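Local structure of monosaccharide-transporting ATPase (Actinobacillus succinogenes, 5DTE) at residues 32-37 with 115-120; 75-80 with 86-91; 94-99 with 121-126. The protein binds D-allose as the periplasmic solute-binding protein of a sugar ABC transporter, to which it probably delivers the sugar. All coordinates share one frame; numbering follows the deposited sequence.

How the contacts relate
All three contacts lie in the same lobe, the one built on the six-stranded parallel sheet. Contact 1 is at the sugar: Lys34 and Asp116 both bind the allose. The centre of contact 2 is about 11 Å from that of contact 1. There the helix 70-82 packs on the strand 87-90, which is hydrogen-bonded to its neighbours through Leu32 N to Ile89 O (2.8 Å) and Leu115 N to Val90 O (2.7 Å). Contact 3 is about 14 Å from contact 1, centre to centre. It packs the loop before helix 99-105 on helix 121-126 and meets contact 1 through the backbone hydrogen bond Asp120 N to Ser95 O (2.9 Å). Contacts 2 and 3 meet at Val77 and Phe98.

Contact 1: 32-37 with 115-120; sequences LMKTLS and LDVRLD. With ALL (beta-D-allopyranose), chain E.
Lys34 and Val117 are the residues whose backbones come nearest here, and their CA atoms are still 10.0 Å apart, so side chains alone bridge 32-37 and 115-120. The long arm of Lys34 does most of the reaching. Its CG sits between the backbone N and the carbonyl carbon (chi1 60°), and from there the chain runs extended to NZ. It meets Asp116 and Val117 nearly at right angles. The ammonium group forms a long salt bridge, with NZ 3.5 Å from Asp116 OD2. Beside this charge pair stands the methyl CG2 of Val117, which also borders NZ.

The segments take in the C-terminal ends of two parallel strands, 28-33 and 112-115, and the loops that follow. Strand 87-90 lies between these two in the sheet. Binding sites at this end of the strands are characteristic of the periplasmic binding protein fold, in which the sugar sits in the cleft between two lobes.

The allose O1 is shared by the two charged side chains. Lys34 NZ donates to the sugar O1 at 3.1 Å. The same O1 donates to Asp116 OD2 at 2.8 Å, so this hydroxyl is gripped by one acceptor and one donor. The other carboxylate oxygen, Asp116 OD1, accepts from O2 of the sugar at 3.1 Å. Asp116 thus spans two adjacent hydroxyls with its two oxygens. Its CG lies anti to the backbone N (chi1 -171°), which turns the carboxylate toward the sugar. The backbone carbonyl of Asp116 is in turn hydrogen-bonded by Tyr133 and Asn170, which probably helps to fix this loop. Val117 CG2 lies 3.8 Å from O1, an apolar neighbour of the bonded hydroxyl. Asp250, Arg174 and Glu67 supply further hydrogen bonds to the sugar.

Contact 2: 75-80 with 86-91; sequences GLVENM and DAIIVT
Val77 and Met80 on helix 75-80 meet Ile88 and Val90 on strand 87-90, and the side chains that meet are all apolar. No hydrogen bond crosses the contact. The CB atoms of Ile88 and Val90 both face the helix, as alternate residues of a strand do. Ile88 makes its contacts with the end of its side chain. Its CG1 lies anti to the carbonyl carbon (chi1 -42°), and the chain is extended at chi2 (170°), which carries CD1 to the helix, 4.0 Å from Met80 CB. The same methyl lies 4.3 Å from Val77 CG1 and also approaches the backbone carbonyl of Val77, so it rests between two residues about one helical turn apart. Val77 and Val90 meet through their CG2 methyls, 3.9 Å apart, with the two side chains crossing at about a right angle.

The axes of 75-80 and 87-90 approach to 9.7 Å and run almost antiparallel (169°). Strand 58-63, helix 70-82 and strand 87-90 form a beta-alpha-beta crossover, and the helix runs back along the sheet.

Met80 touches Ile88 with its CB, while the rest of its bent chain leads away toward strands 28-33 and 58-63. There it meets Ala30, Leu32 and Gln62. Within the helix, regular backbone bonds run from Asn79 N to Gly75 O and from Met80 N to Leu76 O.

Contact 3: 94-99 with 121-126; sequences DSIAFI and AKAAEA
Ile99 meets the helix 121-126 through its CD1 methyl, and no hydrogen bond joins the two segments. CD1 lies 3.7 Å from Ala123 CB and also touches the backbone between Ala123 and Ala124, with Ala124 N 3.5 Å away. CG1 sits anti to the carbonyl carbon of Ile99 (chi1 -74°) and chi2 is extended, which carries CD1 out to the helix. Ile96 adds a looser contact at the exposed side, its CG1 4.4 Å from Ala123 CB. The alanine side chains are small, which is consistent with CD1 lying against the helix backbone.

Hydrogen bonds lie within 94-99 and shape the chain that presents these isoleucines. Asp94 OD2 accepts from Ile96 N at 3.1 Å, through its anti lone pair. It also accepts from Ala97 N, which comes from well above the carboxylate plane. One oxygen therefore holds two successive N-H groups. Ile99 N bonds back to Ile96 O.

Asp94 OD2 thus makes an Asx turn with Ile96 N and, with Ala97 N, an Asx motif. The type I turn from Ile96 to Ile99 then ends the loop after strand 87-90 and leads into helix 99-105 of the alpha/beta lobe.

Contact 1: 32-37 with 115-120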
loop_
_atom_site.group_PDB
_atom_site.type_symbol
_atom_site.label_atom_id
_atom_site.label_comp_id
_atom_site.label_asym_id
_atom_site.label_seq_id
_atom_site.Cartn_x
_atom_site.Cartn_y
_atom_site.Cartn_z
ATOM N N LEU A 32 -11.246 9.448 -4.713
ATOM C CA LEU A 32 -11.766 9.340 -3.356
ATOM C C LEU A 32 -10.873 8.468 -2.503
ATOM O O LEU A 32 -10.763 7.263 -2.722
ATOM C CB LEU A 32 -13.190 8.794 -3.378
ATOM C CG LEU A 32 -14.128 9.734 -4.135
ATOM C CD1 LEU A 32 -15.521 9.159 -4.217
ATOM C CD2 LEU A 32 -14.148 11.096 -3.471
ATOM N N MET A 33 -10.234 9.084 -1.519
ATOM C CA MET A 33 -9.120 8.443 -0.836
ATOM C C MET A 33 -9.398 8.154 0.634
ATOM O O MET A 33 -10.065 8.924 1.315
ATOM C CB MET A 33 -7.872 9.315 -0.990
ATOM C CG MET A 33 -7.519 9.546 -2.438
ATOM S SD MET A 33 -6.159 10.667 -2.696
ATOM C CE MET A 33 -4.808 9.694 -2.059
ATOM N N LYS A 34 -8.872 7.035 1.116
ATOM C CA LYS A 34 -9.109 6.614 2.487
ATOM C C LYS A 34 -8.347 7.482 3.489
ATOM O O LYS A 34 -8.743 7.594 4.656
ATOM C CB LYS A 34 -8.744 5.132 2.657
ATOM C CG LYS A 34 -7.311 4.738 2.368
ATOM C CD LYS A 34 -7.205 3.225 2.162
ATOM C CE LYS A 34 -5.809 2.706 2.495
ATOM N NZ LYS A 34 -5.688 1.225 2.353
ATOM N N THR A 35 -7.273 8.118 3.027
ATOM C CA THR A 35 -6.504 9.019 3.879
ATOM C C THR A 35 -5.530 9.878 3.063
ATOM O O THR A 35 -5.272 9.609 1.895
ATOM C CB THR A 35 -5.712 8.233 4.974
ATOM O OG1 THR A 35 -5.217 9.138 5.968
ATOM C CG2 THR A 35 -4.553 7.436 4.364
ATOM N N LEU A 36 -5.021 10.925 3.696
ATOM C CA LEU A 36 -3.942 11.731 3.147
ATOM C C LEU A 36 -2.881 11.955 4.226
ATOM O O LEU A 36 -1.845 12.580 3.967
ATOM C CB LEU A 36 -4.458 13.074 2.634
ATOM C CG LEU A 36 -4.900 13.221 1.180
ATOM C CD1 LEU A 36 -5.265 14.670 0.935
ATOM C CD2 LEU A 36 -3.823 12.761 0.198
ATOM N N SER A 37 -3.169 11.448 5.431
ATOM C CA SER A 37 -2.252 11.486 6.574
ATOM C C SER A 37 -0.944 10.764 6.277
ATOM O O SER A 37 0.107 11.140 6.792
ATOM C CB SER A 37 -2.911 10.864 7.810
ATOM O OG SER A 37 -4.093 11.555 8.177
ATOM N N LEU A 115 -8.840 1.390 -7.053
ATOM C CA LEU A 115 -7.397 1.604 -6.865
ATOM C C LEU A 115 -6.910 1.075 -5.515
ATOM O O LEU A 115 -7.669 1.063 -4.555
ATOM C CB LEU A 115 -7.062 3.102 -6.992
ATOM C CG LEU A 115 -5.633 3.633 -6.809
ATOM C CD1 LEU A 115 -4.714 3.125 -7.911
ATOM C CD2 LEU A 115 -5.617 5.159 -6.798
ATOM N N ASP A 116 -5.655 0.621 -5.474
ATOM C CA ASP A 116 -4.923 0.195 -4.255
ATOM C C ASP A 116 -5.426 -1.071 -3.546
ATOM O O ASP A 116 -4.788 -2.127 -3.617
ATOM C CB ASP A 116 -4.881 1.329 -3.215
ATOM C CG ASP A 116 -3.960 1.011 -2.031
ATOM O OD1 ASP A 116 -2.857 0.454 -2.252
ATOM O OD2 ASP A 116 -4.341 1.316 -0.877
ATOM N N VAL A 117 -6.535 -0.942 -2.821
ATOM C CA VAL A 117 -7.104 -2.047 -2.060
ATOM C C VAL A 117 -8.116 -2.797 -2.927
ATOM O O VAL A 117 -9.020 -2.195 -3.495
ATOM C CB VAL A 117 -7.755 -1.536 -0.760
ATOM C CG1 VAL A 117 -8.570 -2.632 -0.084
ATOM C CG2 VAL A 117 -6.682 -0.965 0.194
ATOM N N ARG A 118 -7.941 -4.110 -3.058
ATOM C CA ARG A 118 -8.737 -4.876 -4.016
ATOM C C ARG A 118 -10.001 -5.444 -3.392
ATOM O O ARG A 118 -9.950 -6.091 -2.326
ATOM C CB ARG A 118 -7.912 -6.007 -4.624
ATOM C CG ARG A 118 -8.582 -6.687 -5.813
ATOM C CD ARG A 118 -7.681 -7.770 -6.431
ATOM N NE ARG A 118 -8.450 -8.839 -7.068
ATOM C CZ ARG A 118 -8.996 -8.753 -8.278
ATOM N NH1 ARG A 118 -9.690 -9.773 -8.771
ATOM N NH2 ARG A 118 -8.860 -7.645 -8.996
ATOM N N LEU A 119 -11.129 -5.193 -4.069
ATOM C CA LEU A 119 -12.437 -5.714 -3.657
ATOM C C LEU A 119 -12.470 -7.260 -3.683
ATOM O O LEU A 119 -11.810 -7.894 -4.506
ATOM C CB LEU A 119 -13.559 -5.154 -4.548
ATOM C CG LEU A 119 -13.848 -3.649 -4.700
ATOM C CD1 LEU A 119 -15.120 -3.438 -5.510
ATOM C CD2 LEU A 119 -13.952 -2.921 -3.377
ATOM N N ASP A 120 -13.239 -7.854 -2.772
ATOM C CA ASP A 120 -13.353 -9.309 -2.683
ATOM C C ASP A 120 -13.836 -9.895 -4.006
ATOM O O ASP A 120 -14.937 -9.580 -4.453
ATOM C CB ASP A 120 -14.310 -9.701 -1.556
ATOM C CG ASP A 120 -13.927 -11.007 -0.893
ATOM O OD1 ASP A 120 -12.798 -11.093 -0.363
ATOM O OD2 ASP A 120 -14.753 -11.945 -0.902
HETATM C C1 ALL E . -1.918 0.388 1.781
HETATM C C2 ALL E . -1.086 1.023 0.683
HETATM C C3 ALL E . 0.100 1.738 1.213
HETATM C C4 ALL E . -0.231 2.620 2.376
HETATM C C5 ALL E . -0.893 1.765 3.443
HETATM C C6 ALL E . -1.101 2.473 4.742
HETATM O O1 ALL E . -3.124 -0.062 1.300
HETATM O O2 ALL E . -0.623 -0.036 -0.183
HETATM O O3 ALL E . 1.076 0.749 1.669
HETATM O O4 ALL E . 0.963 3.231 2.888
HETATM O O5 ALL E . -2.177 1.334 2.906
HETATM O O6 ALL E . -2.140 3.418 4.597
#

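Contact 2: 75-80 with 86-91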
loop_
_atom_site.group_PDB
_atom_site.type_symbol
_atom_site.label_atom_id
_atom_site.label_comp_id
_atom_site.label_asym_id
_atom_site.label_seq_id
_atom_site.Cartn_x
_atom_site.Cartn_y
_atom_site.Cartn_z
ATOM N N GLY A 75 -20.059 6.785 1.616
ATOM C CA GLY A 75 -20.777 8.040 1.601
ATOM C C GLY A 75 -20.284 8.889 0.458
ATOM O O GLY A 75 -21.062 9.353 -0.348
ATOM N N LEU A 76 -18.971 9.039 0.367
ATOM C CA LEU A 76 -18.339 9.866 -0.655
ATOM C C LEU A 76 -18.542 9.363 -2.087
ATOM O O LEU A 76 -18.753 10.165 -3.007
ATOM C CB LEU A 76 -16.843 9.974 -0.367
ATOM C CG LEU A 76 -16.518 10.619 0.968
ATOM C CD1 LEU A 76 -15.015 10.580 1.200
ATOM C CD2 LEU A 76 -17.069 12.039 1.001
ATOM N N VAL A 77 -18.448 8.049 -2.286
ATOM C CA VAL A 77 -18.606 7.499 -3.622
ATOM C C VAL A 77 -19.986 7.822 -4.157
ATOM O O VAL A 77 -20.126 8.363 -5.254
ATOM C CB VAL A 77 -18.407 5.992 -3.659
ATOM C CG1 VAL A 77 -18.827 5.455 -5.023
ATOM C CG2 VAL A 77 -16.973 5.651 -3.382
ATOM N N GLU A 78 -20.997 7.503 -3.358
ATOM C CA GLU A 78 -22.388 7.718 -3.737
ATOM C C GLU A 78 -22.711 9.193 -4.013
ATOM O O GLU A 78 -23.533 9.501 -4.885
ATOM C CB GLU A 78 -23.297 7.162 -2.649
ATOM C CG GLU A 78 -22.928 5.742 -2.310
ATOM C CD GLU A 78 -23.824 5.119 -1.271
ATOM O OE1 GLU A 78 -24.298 5.837 -0.353
ATOM O OE2 GLU A 78 -24.049 3.894 -1.387
ATOM N N ASN A 79 -22.067 10.096 -3.280
ATOM C CA ASN A 79 -22.215 11.517 -3.550
ATOM C C ASN A 79 -21.836 11.798 -4.993
ATOM O O ASN A 79 -22.587 12.422 -5.729
ATOM C CB ASN A 79 -21.355 12.361 -2.603
ATOM C CG ASN A 79 -21.756 12.201 -1.139
ATOM O OD1 ASN A 79 -22.798 11.622 -0.825
ATOM N ND2 ASN A 79 -20.924 12.721 -0.235
ATOM N N MET A 80 -20.673 11.303 -5.393
ATOM C CA MET A 80 -20.154 11.507 -6.742
ATOM C C MET A 80 -21.070 10.895 -7.815
ATOM O O MET A 80 -21.268 11.482 -8.876
ATOM C CB MET A 80 -18.738 10.930 -6.831
ATOM C CG MET A 80 -17.745 11.528 -5.819
ATOM S SD MET A 80 -17.574 13.333 -6.028
ATOM C CE MET A 80 -18.541 13.967 -4.630
ATOM N N ASP A 86 -17.988 12.351 -14.145
ATOM C CA ASP A 86 -17.715 11.590 -15.375
ATOM C C ASP A 86 -17.052 10.224 -15.114
ATOM O O ASP A 86 -17.379 9.227 -15.771
ATOM C CB ASP A 86 -16.857 12.428 -16.326
ATOM C CG ASP A 86 -17.602 13.637 -16.869
ATOM O OD1 ASP A 86 -18.738 13.473 -17.373
ATOM O OD2 ASP A 86 -17.056 14.756 -16.784
ATOM N N ALA A 87 -16.119 10.190 -14.162
ATOM C CA ALA A 87 -15.568 8.932 -13.646
ATOM C C ALA A 87 -15.193 9.035 -12.158
ATOM O O ALA A 87 -15.035 10.133 -11.610
ATOM C CB ALA A 87 -14.352 8.504 -14.456
ATOM N N ILE A 88 -15.050 7.878 -11.518
ATOM C CA ILE A 88 -14.560 7.810 -10.147
ATOM C C ILE A 88 -13.371 6.840 -9.983
ATOM O O ILE A 88 -13.393 5.700 -10.443
ATOM C CB ILE A 88 -15.677 7.384 -9.181
ATOM C CG1 ILE A 88 -16.984 8.086 -9.528
ATOM C CG2 ILE A 88 -15.282 7.682 -7.760
ATOM C CD1 ILE A 88 -18.146 7.534 -8.772
ATOM N N ILE A 89 -12.329 7.325 -9.325
ATOM C CA ILE A 89 -11.228 6.494 -8.884
ATOM C C ILE A 89 -11.295 6.415 -7.366
ATOM O O ILE A 89 -11.183 7.433 -6.679
ATOM C CB ILE A 89 -9.874 7.066 -9.320
ATOM C CG1 ILE A 89 -9.837 7.195 -10.841
ATOM C CG2 ILE A 89 -8.723 6.204 -8.794
ATOM C CD1 ILE A 89 -8.768 8.133 -11.362
ATOM N N VAL A 90 -11.490 5.216 -6.834
ATOM C CA VAL A 90 -11.578 5.063 -5.396
ATOM C C VAL A 90 -10.584 4.015 -4.891
ATOM O O VAL A 90 -10.330 2.996 -5.548
ATOM C CB VAL A 90 -13.022 4.701 -4.955
ATOM C CG1 VAL A 90 -13.364 3.259 -5.296
ATOM C CG2 VAL A 90 -13.185 4.929 -3.483
ATOM N N THR A 91 -9.997 4.320 -3.733
ATOM C CA THR A 91 -9.128 3.423 -2.978
ATOM C C THR A 91 -9.922 2.915 -1.787
ATOM O O THR A 91 -9.942 3.562 -0.738
ATOM C CB THR A 91 -7.884 4.135 -2.474
ATOM O OG1 THR A 91 -8.271 5.050 -1.439
ATOM C CG2 THR A 91 -7.232 4.922 -3.600
#

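Contact 3: 94-99 with 121-126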
loop_
_atom_site.group_PDB
_atom_site.type_symbol
_atom_site.label_atom_id
_atom_site.label_comp_id
_atom_site.label_asym_id
_atom_site.label_seq_id
_atom_site.Cartn_x
_atom_site.Cartn_y
_atom_site.Cartn_z
ATOM N N ASP A 94 -12.473 -1.412 2.543
ATOM C CA ASP A 94 -13.140 -2.632 2.931
ATOM C C ASP A 94 -13.389 -3.411 1.643
ATOM O O ASP A 94 -13.938 -2.865 0.690
ATOM C CB ASP A 94 -14.441 -2.303 3.663
ATOM C CG ASP A 94 -15.014 -3.482 4.384
ATOM O OD1 ASP A 94 -15.242 -3.346 5.606
ATOM O OD2 ASP A 94 -15.256 -4.526 3.735
ATOM N N SER A 95 -12.978 -4.669 1.587
ATOM C CA SER A 95 -13.005 -5.374 0.308
ATOM C C SER A 95 -14.436 -5.655 -0.148
ATOM O O SER A 95 -14.706 -5.868 -1.341
ATOM C CB SER A 95 -12.201 -6.678 0.398
ATOM O OG SER A 95 -12.526 -7.409 1.571
ATOM N N ILE A 96 -15.359 -5.618 0.806
ATOM C CA ILE A 96 -16.719 -6.066 0.560
ATOM C C ILE A 96 -17.751 -4.943 0.636
ATOM O O ILE A 96 -18.669 -4.878 -0.182
ATOM C CB ILE A 96 -17.066 -7.176 1.546
ATOM C CG1 ILE A 96 -16.142 -8.360 1.274
ATOM C CG2 ILE A 96 -18.542 -7.552 1.454
ATOM C CD1 ILE A 96 -16.515 -9.621 1.985
ATOM N N ALA A 97 -17.571 -4.044 1.597
ATOM C CA ALA A 97 -18.510 -2.949 1.841
ATOM C C ALA A 97 -18.824 -2.098 0.619
ATOM O O ALA A 97 -19.931 -1.584 0.496
ATOM C CB ALA A 97 -17.979 -2.068 2.936
ATOM N N PHE A 98 -17.851 -1.949 -0.276
ATOM C CA PHE A 98 -18.013 -1.088 -1.452
ATOM C C PHE A 98 -18.673 -1.741 -2.666
ATOM O O PHE A 98 -18.866 -1.094 -3.687
ATOM C CB PHE A 98 -16.653 -0.526 -1.874
ATOM C CG PHE A 98 -16.130 0.526 -0.943
ATOM C CD1 PHE A 98 -15.466 0.169 0.218
ATOM C CD2 PHE A 98 -16.320 1.873 -1.219
ATOM C CE1 PHE A 98 -14.995 1.128 1.081
ATOM C CE2 PHE A 98 -15.851 2.839 -0.364
ATOM C CZ PHE A 98 -15.182 2.467 0.792
ATOM N N ILE A 99 -19.024 -3.014 -2.571
ATOM C CA ILE A 99 -19.651 -3.676 -3.707
ATOM C C ILE A 99 -21.026 -3.081 -4.086
ATOM O O ILE A 99 -21.265 -2.821 -5.260
ATOM C CB ILE A 99 -19.777 -5.190 -3.453
ATOM C CG1 ILE A 99 -18.409 -5.842 -3.595
ATOM C CG2 ILE A 99 -20.766 -5.835 -4.408
ATOM C CD1 ILE A 99 -18.455 -7.318 -3.362
ATOM N N ALA A 121 -13.016 -10.733 -4.635
ATOM C CA ALA A 121 -13.363 -11.292 -5.935
ATOM C C ALA A 121 -14.572 -12.213 -5.850
ATOM O O ALA A 121 -15.535 -12.055 -6.605
ATOM C CB ALA A 121 -12.188 -12.027 -6.522
ATOM N N LYS A 122 -14.531 -13.173 -4.932
ATOM C CA LYS A 122 -15.638 -14.116 -4.787
ATOM C C LYS A 122 -16.949 -13.431 -4.427
ATOM O O LYS A 122 -18.014 -13.887 -4.836
ATOM C CB LYS A 122 -15.315 -15.181 -3.741
ATOM C CG LYS A 122 -14.614 -16.374 -4.337
ATOM C CD LYS A 122 -14.975 -17.660 -3.613
ATOM C CE LYS A 122 -14.134 -18.822 -4.120
ATOM N NZ LYS A 122 -14.512 -20.115 -3.491
ATOM N N ALA A 123 -16.872 -12.344 -3.663
ATOM C CA ALA A 123 -18.056 -11.576 -3.274
ATOM C C ALA A 123 -18.624 -10.754 -4.441
ATOM O O ALA A 123 -19.845 -10.644 -4.621
ATOM C CB ALA A 123 -17.720 -10.675 -2.109
ATOM N N ALA A 124 -17.716 -10.177 -5.221
ATOM C CA ALA A 124 -18.042 -9.485 -6.458
ATOM C C ALA A 124 -18.663 -10.423 -7.497
ATOM O O ALA A 124 -19.565 -10.039 -8.263
ATOM C CB ALA A 124 -16.787 -8.835 -7.016
ATOM N N GLU A 125 -18.153 -11.648 -7.541
ATOM C CA GLU A 125 -18.699 -12.668 -8.421
ATOM C C GLU A 125 -20.148 -12.932 -8.081
ATOM O O GLU A 125 -21.015 -12.983 -8.961
ATOM C CB GLU A 125 -17.903 -13.952 -8.287
ATOM C CG GLU A 125 -18.137 -14.938 -9.398
ATOM C CD GLU A 125 -17.261 -16.140 -9.229
ATOM O OE1 GLU A 125 -17.136 -16.606 -8.074
ATOM O OE2 GLU A 125 -16.659 -16.581 -10.229
ATOM N N ALA A 126 -20.385 -13.081 -6.779
ATOM C CA ALA A 126 -21.680 -13.438 -6.231
ATOM C C ALA A 126 -22.779 -12.465 -6.641
ATOM O O ALA A 126 -23.905 -12.877 -6.924
ATOM C CB ALA A 126 -21.588 -13.518 -4.728
#